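Local coordinates for protein complement factor H (Mus musculus, PDB 2YBY) that probably restrains complement activation as a soluble regulator of innate immunity, this fragment comprising its sixth and seventh Sushi (complement control protein) domains, at residues 84-96 with 105-117. The protein carries 1 engineered substitution. Residues are numbered along the deposited sequence; the frame is centred on the assembly and turned at random.
Sequences KVYVQGQSLKVQC and GQDTMTCTENGWS. With EDO (1,2-ethanediol), chain B.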
loop_
_atom_site.group_PDB
_atom_site.type_symbol
_atom_site.label_atom_id
_atom_site.label_comp_id
_atom_site.label_asym_id
_atom_site.label_seq_id
_atom_site.Cartn_x
_atom_site.Cartn_y
_atom_site.Cartn_z
ATOM N N LYS A 84 -4.519 -2.809 11.714
ATOM C CA LYS A 84 -5.165 -1.981 10.707
ATOM C C LYS A 84 -4.098 -1.565 9.693
ATOM O O LYS A 84 -3.062 -1.006 10.074
ATOM C CB LYS A 84 -5.846 -0.763 11.329
ATOM C CG LYS A 84 -6.686 -0.023 10.308
ATOM C CD LYS A 84 -7.609 1.015 10.930
ATOM C CE LYS A 84 -8.090 2.036 9.908
ATOM N NZ LYS A 84 -8.917 1.430 8.831
ATOM N N VAL A 85 -4.345 -1.843 8.415
ATOM C CA VAL A 85 -3.417 -1.510 7.370
ATOM C C VAL A 85 -3.532 -0.056 6.936
ATOM O O VAL A 85 -4.622 0.419 6.580
ATOM C CB VAL A 85 -3.586 -2.440 6.144
ATOM C CG1 VAL A 85 -2.788 -1.939 4.954
ATOM C CG2 VAL A 85 -3.170 -3.868 6.499
ATOM N N TYR A 86 -2.382 0.621 6.874
ATOM C CA TYR A 86 -2.259 1.919 6.251
ATOM C C TYR A 86 -1.266 1.817 5.125
ATOM O O TYR A 86 -0.432 0.899 5.126
ATOM C CB TYR A 86 -1.858 2.995 7.244
ATOM C CG TYR A 86 -2.967 3.291 8.214
ATOM C CD1 TYR A 86 -3.165 2.497 9.335
ATOM C CD2 TYR A 86 -3.773 4.409 8.056
ATOM C CE1 TYR A 86 -4.184 2.772 10.245
ATOM C CE2 TYR A 86 -4.786 4.700 8.960
ATOM C CZ TYR A 86 -4.977 3.891 10.067
ATOM O OH TYR A 86 -5.973 4.182 10.986
ATOM N N VAL A 87 -1.354 2.729 4.156
ATOM C CA VAL A 87 -0.461 2.775 3.013
ATOM C C VAL A 87 0.210 4.107 2.917
ATOM O O VAL A 87 -0.204 5.083 3.546
ATOM C CB VAL A 87 -1.151 2.381 1.686
ATOM C CG1 VAL A 87 -1.914 1.061 1.830
ATOM C CG2 VAL A 87 -2.066 3.494 1.186
ATOM N N GLN A 88 1.269 4.145 2.130
ATOM C CA GLN A 88 2.112 5.301 1.934
ATOM C C GLN A 88 1.309 6.577 1.671
ATOM O O GLN A 88 0.437 6.612 0.788
ATOM C CB GLN A 88 3.070 5.018 0.790
ATOM C CG GLN A 88 4.276 5.910 0.768
ATOM C CD GLN A 88 5.333 5.373 -0.168
ATOM O OE1 GLN A 88 5.370 4.174 -0.529
ATOM N NE2 GLN A 88 6.245 6.235 -0.549
ATOM N N GLY A 89 1.550 7.582 2.500
ATOM C CA GLY A 89 0.856 8.864 2.388
ATOM C C GLY A 89 -0.259 9.057 3.402
ATOM O O GLY A 89 -0.709 10.195 3.595
ATOM N N GLN A 90 -0.744 7.950 4.023
ATOM C CA GLN A 90 -1.804 8.033 5.027
ATOM C C GLN A 90 -1.219 8.360 6.402
ATOM O O GLN A 90 -0.045 8.124 6.668
ATOM C CB GLN A 90 -2.620 6.730 5.108
ATOM C CG GLN A 90 -3.402 6.447 3.818
ATOM C CD GLN A 90 -4.129 5.144 3.807
ATOM O OE1 GLN A 90 -3.788 4.207 4.503
ATOM N NE2 GLN A 90 -5.141 5.033 2.975
ATOM N N SER A 91 -2.043 8.978 7.242
ATOM C CA SER A 91 -1.657 9.349 8.598
ATOM C C SER A 91 -2.800 9.128 9.566
ATOM O O SER A 91 -3.971 9.001 9.175
ATOM C CB SER A 91 -1.152 10.790 8.668
ATOM O OG SER A 91 -2.127 11.730 8.273
ATOM N N LEU A 92 -2.445 8.994 10.840
ATOM C CA LEU A 92 -3.439 8.880 11.909
ATOM C C LEU A 92 -2.920 9.554 13.165
ATOM O O LEU A 92 -1.728 9.848 13.259
ATOM C CB LEU A 92 -3.914 7.440 12.193
ATOM C CG LEU A 92 -3.011 6.538 13.015
ATOM C CD1 LEU A 92 -3.790 5.377 13.629
ATOM C CD2 LEU A 92 -1.903 5.995 12.176
ATOM N N LYS A 93 -3.813 9.838 14.081
ATOM C CA LYS A 93 -3.443 10.490 15.335
ATOM C C LYS A 93 -3.369 9.407 16.387
ATOM O O LYS A 93 -4.311 8.626 16.566
ATOM C CB LYS A 93 -4.452 11.559 15.759
ATOM C CG LYS A 93 -3.913 12.440 16.877
ATOM C CD LYS A 93 -4.958 13.451 17.289
ATOM C CE LYS A 93 -4.481 14.309 18.442
ATOM N NZ LYS A 93 -3.613 15.454 17.989
ATOM N N VAL A 94 -2.224 9.333 17.065
ATOM C CA VAL A 94 -1.994 8.342 18.106
ATOM C C VAL A 94 -2.326 8.990 19.454
ATOM O O VAL A 94 -2.008 10.151 19.676
ATOM C CB VAL A 94 -0.525 7.897 18.021
ATOM C CG1 VAL A 94 -0.119 6.966 19.146
ATOM C CG2 VAL A 94 -0.254 7.250 16.677
ATOM N N GLN A 95 -2.887 8.203 20.342
ATOM C CA GLN A 95 -3.288 8.592 21.680
ATOM C C GLN A 95 -2.173 8.175 22.651
ATOM O O GLN A 95 -2.086 7.008 22.993
ATOM C CB GLN A 95 -4.632 7.905 22.024
ATOM C CG GLN A 95 -5.046 7.885 23.488
ATOM C CD GLN A 95 -5.639 9.192 23.871
ATOM O OE1 GLN A 95 -6.833 9.413 23.689
ATOM N NE2 GLN A 95 -4.808 10.091 24.375
ATOM N N CYS A 96 -1.311 9.115 23.022
ATOM C CA CYS A 96 -0.247 8.889 24.018
ATOM C C CYS A 96 -0.811 9.098 25.430
ATOM O O CYS A 96 -1.824 9.783 25.592
ATOM C CB CYS A 96 0.935 9.814 23.770
ATOM S SG CYS A 96 1.795 9.504 22.217
ATOM N N GLY A 105 4.118 17.739 17.999
ATOM C CA GLY A 105 3.001 18.633 18.272
ATOM C C GLY A 105 1.655 17.953 18.340
ATOM O O GLY A 105 0.985 17.987 19.376
ATOM N N GLN A 106 1.254 17.321 17.234
ATOM C CA GLN A 106 -0.059 16.710 17.119
ATOM C C GLN A 106 -0.111 15.207 17.370
ATOM O O GLN A 106 -1.196 14.645 17.287
ATOM C CB GLN A 106 -0.628 17.035 15.726
ATOM C CG GLN A 106 -0.894 18.523 15.486
ATOM C CD GLN A 106 -1.902 19.093 16.464
ATOM O OE1 GLN A 106 -2.878 18.435 16.837
ATOM N NE2 GLN A 106 -1.686 20.312 16.930
ATOM N N ASP A 107 1.002 14.549 17.716
ATOM C CA ASP A 107 0.996 13.101 17.920
ATOM C C ASP A 107 0.435 12.349 16.707
ATOM O O ASP A 107 -0.274 11.341 16.865
ATOM C CB ASP A 107 0.285 12.686 19.201
ATOM C CG ASP A 107 1.025 13.102 20.451
ATOM O OD1 ASP A 107 2.265 13.336 20.362
ATOM O OD2 ASP A 107 0.387 13.147 21.525
ATOM N N THR A 108 0.782 12.817 15.510
ATOM C CA THR A 108 0.368 12.131 14.285
ATOM C C THR A 108 1.543 11.328 13.753
ATOM O O THR A 108 2.702 11.680 13.985
ATOM C CB THR A 108 -0.178 13.098 13.262
ATOM O OG1 THR A 108 0.822 14.056 12.990
ATOM C CG2 THR A 108 -1.439 13.774 13.734
ATOM N N MET A 109 1.232 10.202 13.122
ATOM C CA MET A 109 2.226 9.320 12.498
ATOM C C MET A 109 1.824 9.271 11.043
ATOM O O MET A 109 0.625 9.136 10.777
ATOM C CB MET A 109 2.074 7.872 12.976
ATOM C CG MET A 109 2.940 7.480 14.022
ATOM S SD MET A 109 2.934 5.756 14.421
ATOM C CE MET A 109 1.288 5.231 14.445
ATOM N N THR A 110 2.811 9.273 10.121
ATOM C CA THR A 110 2.538 9.206 8.690
ATOM C C THR A 110 3.223 7.952 8.158
ATOM O O THR A 110 4.340 7.636 8.570
ATOM C CB THR A 110 3.021 10.482 8.020
ATOM O OG1 THR A 110 2.257 11.573 8.571
ATOM C CG2 THR A 110 2.861 10.447 6.501
ATOM N N CYS A 111 2.541 7.220 7.270
ATOM C CA CYS A 111 3.150 6.062 6.634
ATOM C C CYS A 111 4.029 6.592 5.468
ATOM O O CYS A 111 3.495 7.101 4.479
ATOM C CB CYS A 111 2.073 5.102 6.142
ATOM S SG CYS A 111 2.725 3.613 5.340
ATOM N N THR A 112 5.350 6.539 5.632
ATOM C CA THR A 112 6.313 7.017 4.621
ATOM C C THR A 112 6.902 5.853 3.856
ATOM O O THR A 112 6.644 4.704 4.188
ATOM C CB THR A 112 7.434 7.860 5.285
ATOM O OG1 THR A 112 8.372 7.016 5.944
ATOM C CG2 THR A 112 6.914 8.900 6.269
ATOM N N GLU A 113 7.757 6.165 2.869
ATOM C CA GLU A 113 8.442 5.159 2.048
ATOM C C GLU A 113 9.220 4.172 2.915
ATOM O O GLU A 113 9.362 3.023 2.508
ATOM C CB GLU A 113 9.353 5.826 0.984
ATOM C CG GLU A 113 10.450 6.723 1.531
ATOM C CD GLU A 113 11.236 7.467 0.464
ATOM O OE1 GLU A 113 11.504 6.876 -0.608
ATOM O OE2 GLU A 113 11.596 8.642 0.707
ATOM N N ASN A 114 9.669 4.595 4.123
ATOM C CA ASN A 114 10.410 3.772 5.085
ATOM C C ASN A 114 9.647 3.473 6.389
ATOM O O ASN A 114 10.258 3.332 7.445
ATOM C CB ASN A 114 11.736 4.438 5.420
ATOM C CG ASN A 114 12.745 4.368 4.295
ATOM O OD1 ASN A 114 13.144 3.280 3.858
ATOM N ND2 ASN A 114 13.210 5.513 3.819
ATOM N N GLY A 115 8.327 3.348 6.314
ATOM C CA GLY A 115 7.550 2.983 7.482
ATOM C C GLY A 115 6.980 4.180 8.215
ATOM O O GLY A 115 6.969 5.292 7.698
ATOM N N TRP A 116 6.496 3.950 9.416
ATOM C CA TRP A 116 5.868 4.996 10.225
ATOM C C TRP A 116 6.871 6.065 10.633
ATOM O O TRP A 116 7.987 5.747 11.043
ATOM C CB TRP A 116 5.267 4.416 11.522
ATOM C CG TRP A 116 4.026 3.580 11.346
ATOM C CD1 TRP A 116 3.849 2.300 11.771
ATOM C CD2 TRP A 116 2.743 4.026 10.880
ATOM N NE1 TRP A 116 2.536 1.911 11.589
ATOM C CE2 TRP A 116 1.847 2.938 11.011
ATOM C CE3 TRP A 116 2.303 5.166 10.209
ATOM C CZ2 TRP A 116 0.513 3.016 10.582
ATOM C CZ3 TRP A 116 0.968 5.272 9.865
ATOM C CH2 TRP A 116 0.094 4.192 10.032
ATOM N N SER A 117 6.453 7.309 10.532
ATOM C CA SER A 117 7.264 8.427 11.047
ATOM C C SER A 117 6.397 9.416 11.779
ATOM O O SER A 117 5.465 9.977 11.207
ATOM C CB SER A 117 8.052 9.149 9.976
ATOM O OG SER A 117 9.080 9.907 10.602
HETATM C C1 EDO B . -4.795 5.095 19.267
HETATM O O1 EDO B . -3.415 5.338 19.580
HETATM C C2 EDO B . -5.439 6.310 18.626
HETATM O O2 EDO B . -5.379 6.141 17.213
HETATM O O HOH W 1 -4.341 16.676 15.584
HETATM O O HOH W 2 -1.682 11.803 21.771
#
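In the second Sushi domain of this pair, strands 91-93 and 108-112 run antiparallel and illustrate how a small module builds its core from one face of a short sheet. Leu92 and Met109 form the hydrogen-bonded pair at the middle, each N donating to the other's O. The ladder continues through Cys111 N to Gln90 O and Val94 N to Asp107 O, while Gly89 N, at the third position of the type II turn Val87-Gln90, reaches Cys111 O in a nearly straight bond of 2.8 Å.

The Leu92 and Met109 side chains lie on the inner face with Trp116. Leu92 CG sits between its backbone N and carbonyl carbon (chi1 79°), and CD2 comes 3.4 Å from Trp116 CH2. Met109 bends at its last torsion (chi3 -44°), setting CE over the centre of the indole's six-membered ring; the same methyl meets Val94 CG2 tightly, at 3.4 Å. The edge of Trp116 turns toward the face of Tyr86 in an offset edge-to-face pair, planes 60° apart, and Trp116 NE1 is held by Val70 O.

Ser91, Lys93 and Thr108 occupy the other face. The Lys93 chain, extended until its final bend, brings NZ to Gln106 O at 2.6 Å, and a water links NZ with Gln106 OE1. A second water bonds to Asp107 OD2, Val94 O and Cys96 N, joining the two chains just beyond the ends of the strands, while Asp107 OD1 accepts from Leu102 N.

Cys111 pairs with Cys69 and Cys96 with Cys122. Two disulfides bracketing a small core around a tryptophan are the hallmark of the Sushi, or complement control protein, fold.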